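Local coordinates for malonyl CoA:acyl carrier protein malonyltransferase (Streptomyces coelicolor, PDB 1NM2) that probably transfers the malonyl group from malonyl-CoA to the holo form of acyl carrier protein, a step that supplies fatty acid biosynthesis, at residues Q13-L18 with D52-T57; I38-A43 with A60-V65. All coordinates share one frame; numbering follows the deposited sequence.

Contact 1. Residues Q13-L18 with D52-T57; sequences QTPGFL and DEIRDT. With NI (nickel (II) ion), chain B.
Ile54 pushes the end of its side chain against the Thr14-Pro15 peptide, within a type II beta turn from Thr14 to Phe17 in the loop that leaves strand 3-7 of the alpha/beta hydrolase-like core. The turn is evidenced by Phe17 N bonding Thr14 O at 3.2 Å and by the positive phi of Gly16. Packing is tight here: Ile54 CD1 lies 3.3 Å from Pro15 N and 3.7 Å from Pro15 CD, with the two side chains crossing at about a right angle. Extension beyond CG1 (chi2 180°) carries that methyl to the turn. Alongside, Gln13 and Ile54 run past each other in opposite directions, and Gln13 NE2 donates to Ile54 O at 2.9 Å, tilted 34° from the carbonyl plane. Because Gln13 OE1 also accepts from Gly11 N, both ends of the amide are engaged and its rotation is fixed. A leucine here would probably leave Ile54 O without this donor and Gly11 N without its acceptor. Away from this packing, Asp52 is exposed and makes no contact with 13-18; with Asp50 it binds a nickel ion, whose water donates to Glu53 OE2. Asp52 OD2 stands 2.1 Å from the metal.

Contact 2. Residues I38-A43 with A60-V65; sequences IGLDLA and AQPLLV
Pro62 presents its ring to two side chains that meet it at different angles. Leu40 comes in at about a right angle, its CD2 methyl 3.7 Å from Pro62 CG, while Ile38 approaches obliquely and reaches only the CB corner, with CD1 3.9 Å from Pro62 CB. With CG opposite the backbone N (chi1 -167°), Leu40 turns its branch to the proline. Leu42 takes another path: its bond to CB does not aim at helix 57-75, yet the end of the chain closes in, and CD2 comes to 4.0 Å from Leu63 N, alongside the helix backbone. The turn joining helix 27-38 to helix 42-47 thus packs on helix 57-75. Helix 27-38 ends where Gly39 takes positive phi, an inverse gamma turn centred on Asp41 follows, and Asp41 N-caps helix 42-47 through OD2 to His44 N. Across the contact, Pro62 sits at a kink in helix 57-75, since its N has no hydrogen to give to the preceding turn. Leu42 also touches Val31 and Trp34 of helix 27-38, so its side chain joins three helices. Leu63 reaches back in a similar way: its CB bond is not aimed at 38-43, but Leu63 CD1 ends 3.8 Å from Leu42 O.

Contact 1 is a surface contact and contact 2 a buried one, although they bury similar areas, 176 and 182 Å². Segment 52-57 ends at the first residue of helix 57-75, which contact 2 uses directly, whereas contact 1 itself is made by Ile54 of helix 51-54. Contact 1 mixes one amide-to-carbonyl bond with apolar packing of a buried Ile54, the nickel site lying beside it; contact 2 is wholly apolar. The two centres are 10 Å apart and the contacts touch directly, with Phe17 CE2 packed 3.7 Å from Leu63 CD2 and Gln13 NE2 3.5 Å from Ala60 CB. The loop 13-18 and the connector 38-43 thus both pack on helix 57-75.

Contact 1. Residues Q13-L18 with D52-T57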
ATOM      1  N   GLN A  13      -3.352  -5.010   7.725  1.00 21.72           N
ATOM      2  CA  GLN A  13      -2.826  -5.936   8.719  1.00 21.05           C
ATOM      3  C   GLN A  13      -3.732  -6.106   9.939  1.00 21.31           C
ATOM      4  O   GLN A  13      -4.386  -5.161  10.378  1.00 21.44           O
ATOM      5  CB  GLN A  13      -1.436  -5.483   9.182  1.00 18.85           C
ATOM      6  CG  GLN A  13      -1.444  -4.412  10.262  1.00 17.80           C
ATOM      7  CD  GLN A  13      -1.723  -3.006   9.746  1.00 17.50           C
ATOM      8  OE1 GLN A  13      -2.089  -2.804   8.586  1.00 16.42           O
ATOM      9  NE2 GLN A  13      -1.552  -2.025  10.623  1.00 16.23           N
ATOM     10  N   THR A  14      -3.763  -7.322  10.475  1.00 19.42           N
ATOM     11  CA  THR A  14      -4.553  -7.630  11.666  1.00 20.71           C
ATOM     12  C   THR A  14      -3.726  -8.552  12.557  1.00 19.87           C
ATOM     13  O   THR A  14      -2.818  -9.233  12.077  1.00 20.82           O
ATOM     14  CB  THR A  14      -5.881  -8.340  11.319  1.00 21.43           C
ATOM     15  OG1 THR A  14      -5.613  -9.515  10.543  1.00 21.37           O
ATOM     16  CG2 THR A  14      -6.800  -7.404  10.554  1.00 21.23           C
ATOM     17  N   PRO A  15      -4.027  -8.592  13.864  1.00 20.32           N
ATOM     18  CA  PRO A  15      -3.283  -9.445  14.795  1.00 19.37           C
ATOM     19  C   PRO A  15      -3.194 -10.907  14.360  1.00 19.90           C
ATOM     20  O   PRO A  15      -4.206 -11.520  14.020  1.00 18.58           O
ATOM     21  CB  PRO A  15      -4.059  -9.281  16.100  1.00 20.18           C
ATOM     22  CG  PRO A  15      -4.593  -7.891  16.001  1.00 22.04           C
ATOM     23  CD  PRO A  15      -5.088  -7.853  14.572  1.00 20.77           C
ATOM     24  N   GLY A  16      -1.977 -11.447  14.368  1.00 19.78           N
ATOM     25  CA  GLY A  16      -1.750 -12.835  14.001  1.00 20.08           C
ATOM     26  C   GLY A  16      -1.924 -13.242  12.545  1.00 20.48           C
ATOM     27  O   GLY A  16      -1.886 -14.434  12.230  1.00 20.58           O
ATOM     28  N   PHE A  17      -2.082 -12.277  11.648  1.00 19.19           N
ATOM     29  CA  PHE A  17      -2.297 -12.595  10.237  1.00 19.81           C
ATOM     30  C   PHE A  17      -1.171 -13.345   9.531  1.00 19.53           C
ATOM     31  O   PHE A  17      -1.415 -14.042   8.551  1.00 20.24           O
ATOM     32  CB  PHE A  17      -2.631 -11.314   9.455  1.00 19.27           C
ATOM     33  CG  PHE A  17      -1.427 -10.566   8.951  1.00 21.41           C
ATOM     34  CD1 PHE A  17      -0.932 -10.803   7.667  1.00 19.54           C
ATOM     35  CD2 PHE A  17      -0.787  -9.625   9.754  1.00 19.90           C
ATOM     36  CE1 PHE A  17       0.182 -10.112   7.192  1.00 20.16           C
ATOM     37  CE2 PHE A  17       0.333  -8.928   9.287  1.00 20.99           C
ATOM     38  CZ  PHE A  17       0.816  -9.174   8.003  1.00 20.11           C
ATOM     39  N   LEU A  18       0.055 -13.218  10.025  1.00 20.31           N
ATOM     40  CA  LEU A  18       1.195 -13.874   9.390  1.00 19.85           C
ATOM     41  C   LEU A  18       1.443 -15.301   9.890  1.00 21.22           C
ATOM     42  O   LEU A  18       2.213 -16.050   9.287  1.00 20.72           O
ATOM     43  CB  LEU A  18       2.451 -13.023   9.612  1.00 20.35           C
ATOM     44  CG  LEU A  18       3.645 -13.183   8.666  1.00 23.86           C
ATOM     45  CD1 LEU A  18       3.233 -12.865   7.236  1.00 24.12           C
ATOM     46  CD2 LEU A  18       4.770 -12.255   9.116  1.00 24.12           C
ATOM     47  N   ASP A  52      -2.799  -2.756  19.213  1.00 19.02           N
ATOM     48  CA  ASP A  52      -2.027  -1.539  19.443  1.00 19.95           C
ATOM     49  C   ASP A  52      -0.584  -1.606  18.943  1.00 20.81           C
ATOM     50  O   ASP A  52      -0.040  -0.601  18.482  1.00 21.03           O
ATOM     51  CB  ASP A  52      -2.073  -1.136  20.928  1.00 20.44           C
ATOM     52  CG  ASP A  52      -1.260  -2.052  21.820  1.00 20.05           C
ATOM     53  OD1 ASP A  52      -0.010  -1.971  21.798  1.00 17.05           O
ATOM     54  OD2 ASP A  52      -1.878  -2.854  22.553  1.00 23.94           O
ATOM     55  N   GLU A  53       0.029  -2.787  19.004  1.00 19.08           N
ATOM     56  CA  GLU A  53       1.410  -2.942  18.555  1.00 20.11           C
ATOM     57  C   GLU A  53       1.567  -2.862  17.043  1.00 19.50           C
ATOM     58  O   GLU A  53       2.535  -2.289  16.552  1.00 20.17           O
ATOM     59  CB  GLU A  53       1.990  -4.274  19.034  1.00 20.49           C
ATOM     60  CG  GLU A  53       2.073  -4.421  20.541  1.00 26.60           C
ATOM     61  CD  GLU A  53       2.565  -5.797  20.950  1.00 28.33           C
ATOM     62  OE1 GLU A  53       3.765  -6.094  20.734  1.00 25.14           O
ATOM     63  OE2 GLU A  53       1.739  -6.582  21.472  1.00 28.58           O
ATOM     64  N   ILE A  54       0.624  -3.431  16.298  1.00 20.12           N
ATOM     65  CA  ILE A  54       0.739  -3.406  14.846  1.00 22.10           C
ATOM     66  C   ILE A  54       0.120  -2.176  14.203  1.00 22.78           C
ATOM     67  O   ILE A  54       0.136  -2.029  12.983  1.00 22.49           O
ATOM     68  CB  ILE A  54       0.155  -4.684  14.207  1.00 23.76           C
ATOM     69  CG1 ILE A  54      -1.346  -4.788  14.481  1.00 22.21           C
ATOM     70  CG2 ILE A  54       0.880  -5.901  14.758  1.00 23.23           C
ATOM     71  CD1 ILE A  54      -1.977  -6.021  13.866  1.00 22.90           C
ATOM     72  N   ARG A  55      -0.426  -1.289  15.029  1.00 22.32           N
ATOM     73  CA  ARG A  55      -1.004  -0.051  14.528  1.00 22.43           C
ATOM     74  C   ARG A  55       0.157   0.932  14.427  1.00 21.72           C
ATOM     75  O   ARG A  55       0.071   1.957  13.756  1.00 22.41           O
ATOM     76  CB  ARG A  55      -2.070   0.466  15.492  1.00 22.63           C
ATOM     77  CG  ARG A  55      -2.748   1.761  15.063  1.00 24.48           C
ATOM     78  CD  ARG A  55      -4.067   1.904  15.802  1.00 25.84           C
ATOM     79  NE  ARG A  55      -4.611   3.253  15.759  1.00 29.25           N
ATOM     80  CZ  ARG A  55      -5.825   3.572  16.198  1.00 28.72           C
ATOM     81  NH1 ARG A  55      -6.612   2.633  16.707  1.00 26.25           N
ATOM     82  NH2 ARG A  55      -6.252   4.826  16.129  1.00 29.69           N
ATOM     83  N   ASP A  56       1.244   0.590  15.111  1.00 20.99           N
ATOM     84  CA  ASP A  56       2.476   1.376  15.117  1.00 20.56           C
ATOM     85  C   ASP A  56       2.906   1.503  13.653  1.00 19.51           C
ATOM     86  O   ASP A  56       3.309   0.525  13.031  1.00 16.72           O
ATOM     87  CB  ASP A  56       3.541   0.619  15.916  1.00 19.60           C
ATOM     88  CG  ASP A  56       4.857   1.365  16.014  1.00 22.04           C
ATOM     89  OD1 ASP A  56       5.158   2.200  15.136  1.00 24.61           O
ATOM     90  OD2 ASP A  56       5.607   1.091  16.972  1.00 22.04           O
ATOM     91  N   THR A  57       2.824   2.707  13.102  1.00 19.81           N
ATOM     92  CA  THR A  57       3.190   2.905  11.708  1.00 21.10           C
ATOM     93  C   THR A  57       4.621   2.465  11.366  1.00 18.13           C
ATOM     94  O   THR A  57       4.884   2.032  10.247  1.00 17.48           O
ATOM     95  CB  THR A  57       2.975   4.388  11.287  1.00 23.86           C
ATOM     96  OG1 THR A  57       3.341   4.555   9.911  1.00 27.81           O
ATOM     97  CG2 THR A  57       3.806   5.318  12.151  1.00 25.92           C
TER
HETATM   98 NI    NI B 317      -1.119  -4.502  23.596  1.00 28.93          NI
HETATM   99  O   HOH W   1       0.588  -4.903  23.430  1.00 24.56           O

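Contact 2. Residues I38-A43 with A60-V65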
ATOM      1  N   ILE A  38      16.697  -5.320   9.572  1.00 23.46           N
ATOM      2  CA  ILE A  38      16.051  -4.040   9.854  1.00 23.67           C
ATOM      3  C   ILE A  38      15.851  -3.744  11.336  1.00 24.25           C
ATOM      4  O   ILE A  38      15.232  -2.735  11.693  1.00 24.61           O
ATOM      5  CB  ILE A  38      14.668  -3.942   9.148  1.00 23.67           C
ATOM      6  CG1 ILE A  38      13.704  -4.981   9.731  1.00 21.00           C
ATOM      7  CG2 ILE A  38      14.839  -4.143   7.647  1.00 21.41           C
ATOM      8  CD1 ILE A  38      12.287  -4.883   9.185  1.00 23.09           C
ATOM      9  N   GLY A  39      16.365  -4.623  12.190  1.00 24.17           N
ATOM     10  CA  GLY A  39      16.243  -4.433  13.623  1.00 23.51           C
ATOM     11  C   GLY A  39      14.821  -4.424  14.147  1.00 25.85           C
ATOM     12  O   GLY A  39      14.468  -3.580  14.973  1.00 26.39           O
ATOM     13  N   LEU A  40      14.000  -5.359  13.673  1.00 25.02           N
ATOM     14  CA  LEU A  40      12.610  -5.448  14.110  1.00 23.68           C
ATOM     15  C   LEU A  40      12.146  -6.905  14.037  1.00 22.59           C
ATOM     16  O   LEU A  40      12.326  -7.566  13.018  1.00 21.93           O
ATOM     17  CB  LEU A  40      11.726  -4.571  13.216  1.00 24.93           C
ATOM     18  CG  LEU A  40      10.298  -4.289  13.690  1.00 27.12           C
ATOM     19  CD1 LEU A  40      10.337  -3.462  14.973  1.00 26.36           C
ATOM     20  CD2 LEU A  40       9.541  -3.530  12.604  1.00 29.23           C
ATOM     21  N   ASP A  41      11.546  -7.397  15.116  1.00 21.31           N
ATOM     22  CA  ASP A  41      11.078  -8.779  15.169  1.00 21.70           C
ATOM     23  C   ASP A  41       9.773  -8.953  14.395  1.00 20.46           C
ATOM     24  O   ASP A  41       8.685  -8.969  14.975  1.00 20.04           O
ATOM     25  CB  ASP A  41      10.898  -9.200  16.632  1.00 23.13           C
ATOM     26  CG  ASP A  41      10.654 -10.692  16.792  1.00 25.23           C
ATOM     27  OD1 ASP A  41      10.718 -11.172  17.941  1.00 26.30           O
ATOM     28  OD2 ASP A  41      10.391 -11.383  15.782  1.00 26.58           O
ATOM     29  N   LEU A  42       9.893  -9.088  13.079  1.00 18.71           N
ATOM     30  CA  LEU A  42       8.730  -9.243  12.209  1.00 18.51           C
ATOM     31  C   LEU A  42       7.834 -10.414  12.589  1.00 17.10           C
ATOM     32  O   LEU A  42       6.614 -10.297  12.539  1.00 16.69           O
ATOM     33  CB  LEU A  42       9.184  -9.383  10.753  1.00 17.27           C
ATOM     34  CG  LEU A  42       9.891  -8.155  10.168  1.00 19.61           C
ATOM     35  CD1 LEU A  42      10.535  -8.516   8.833  1.00 18.25           C
ATOM     36  CD2 LEU A  42       8.890  -7.006  10.001  1.00 17.80           C
ATOM     37  N   ALA A  43       8.434 -11.538  12.967  1.00 17.22           N
ATOM     38  CA  ALA A  43       7.665 -12.716  13.356  1.00 19.43           C
ATOM     39  C   ALA A  43       6.752 -12.408  14.544  1.00 19.24           C
ATOM     40  O   ALA A  43       5.585 -12.800  14.562  1.00 18.92           O
ATOM     41  CB  ALA A  43       8.611 -13.881  13.698  1.00 20.82           C
ATOM     42  N   ALA A  60       3.946  -1.408  11.211  1.00 15.26           N
ATOM     43  CA  ALA A  60       3.029  -1.815  10.155  1.00 17.01           C
ATOM     44  C   ALA A  60       3.616  -1.818   8.746  1.00 17.07           C
ATOM     45  O   ALA A  60       3.398  -2.761   7.985  1.00 16.91           O
ATOM     46  CB  ALA A  60       1.774  -0.941  10.187  1.00 18.25           C
ATOM     47  N   GLN A  61       4.358  -0.774   8.390  1.00 14.29           N
ATOM     48  CA  GLN A  61       4.914  -0.713   7.044  1.00 15.65           C
ATOM     49  C   GLN A  61       5.847  -1.878   6.695  1.00 15.79           C
ATOM     50  O   GLN A  61       5.606  -2.583   5.714  1.00 15.02           O
ATOM     51  CB  GLN A  61       5.569   0.660   6.813  1.00 15.62           C
ATOM     52  CG  GLN A  61       4.521   1.774   6.845  1.00 16.52           C
ATOM     53  CD  GLN A  61       4.999   3.094   6.289  1.00 17.55           C
ATOM     54  OE1 GLN A  61       5.844   3.137   5.399  1.00 17.59           O
ATOM     55  NE2 GLN A  61       4.428   4.185   6.790  1.00 16.82           N
ATOM     56  N   PRO A  62       6.914  -2.108   7.483  1.00 15.90           N
ATOM     57  CA  PRO A  62       7.788  -3.238   7.130  1.00 15.58           C
ATOM     58  C   PRO A  62       7.087  -4.599   7.234  1.00 15.75           C
ATOM     59  O   PRO A  62       7.382  -5.515   6.471  1.00 14.67           O
ATOM     60  CB  PRO A  62       8.956  -3.105   8.111  1.00 15.88           C
ATOM     61  CG  PRO A  62       8.357  -2.371   9.282  1.00 17.04           C
ATOM     62  CD  PRO A  62       7.487  -1.329   8.593  1.00 16.26           C
ATOM     63  N   LEU A  63       6.169  -4.734   8.184  1.00 15.59           N
ATOM     64  CA  LEU A  63       5.435  -5.983   8.351  1.00 16.28           C
ATOM     65  C   LEU A  63       4.611  -6.292   7.100  1.00 14.71           C
ATOM     66  O   LEU A  63       4.581  -7.429   6.631  1.00 14.26           O
ATOM     67  CB  LEU A  63       4.512  -5.900   9.569  1.00 17.04           C
ATOM     68  CG  LEU A  63       3.608  -7.106   9.848  1.00 17.86           C
ATOM     69  CD1 LEU A  63       4.442  -8.377  10.012  1.00 17.88           C
ATOM     70  CD2 LEU A  63       2.809  -6.839  11.128  1.00 18.83           C
ATOM     71  N   LEU A  64       3.937  -5.278   6.567  1.00 14.81           N
ATOM     72  CA  LEU A  64       3.119  -5.451   5.370  1.00 14.45           C
ATOM     73  C   LEU A  64       3.964  -5.852   4.168  1.00 15.33           C
ATOM     74  O   LEU A  64       3.565  -6.715   3.385  1.00 17.16           O
ATOM     75  CB  LEU A  64       2.356  -4.155   5.052  1.00 16.02           C
ATOM     76  CG  LEU A  64       1.129  -3.884   5.928  1.00 15.64           C
ATOM     77  CD1 LEU A  64       0.666  -2.448   5.770  1.00 17.90           C
ATOM     78  CD2 LEU A  64       0.028  -4.860   5.539  1.00 17.25           C
ATOM     79  N   VAL A  65       5.132  -5.234   4.022  1.00 14.37           N
ATOM     80  CA  VAL A  65       6.013  -5.537   2.896  1.00 14.48           C
ATOM     81  C   VAL A  65       6.544  -6.970   2.977  1.00 15.80           C
ATOM     82  O   VAL A  65       6.567  -7.692   1.977  1.00 16.12           O
ATOM     83  CB  VAL A  65       7.197  -4.537   2.825  1.00 13.94           C
ATOM     84  CG1 VAL A  65       8.140  -4.920   1.693  1.00 11.39           C
ATOM     85  CG2 VAL A  65       6.669  -3.108   2.587  1.00 13.01           C
TER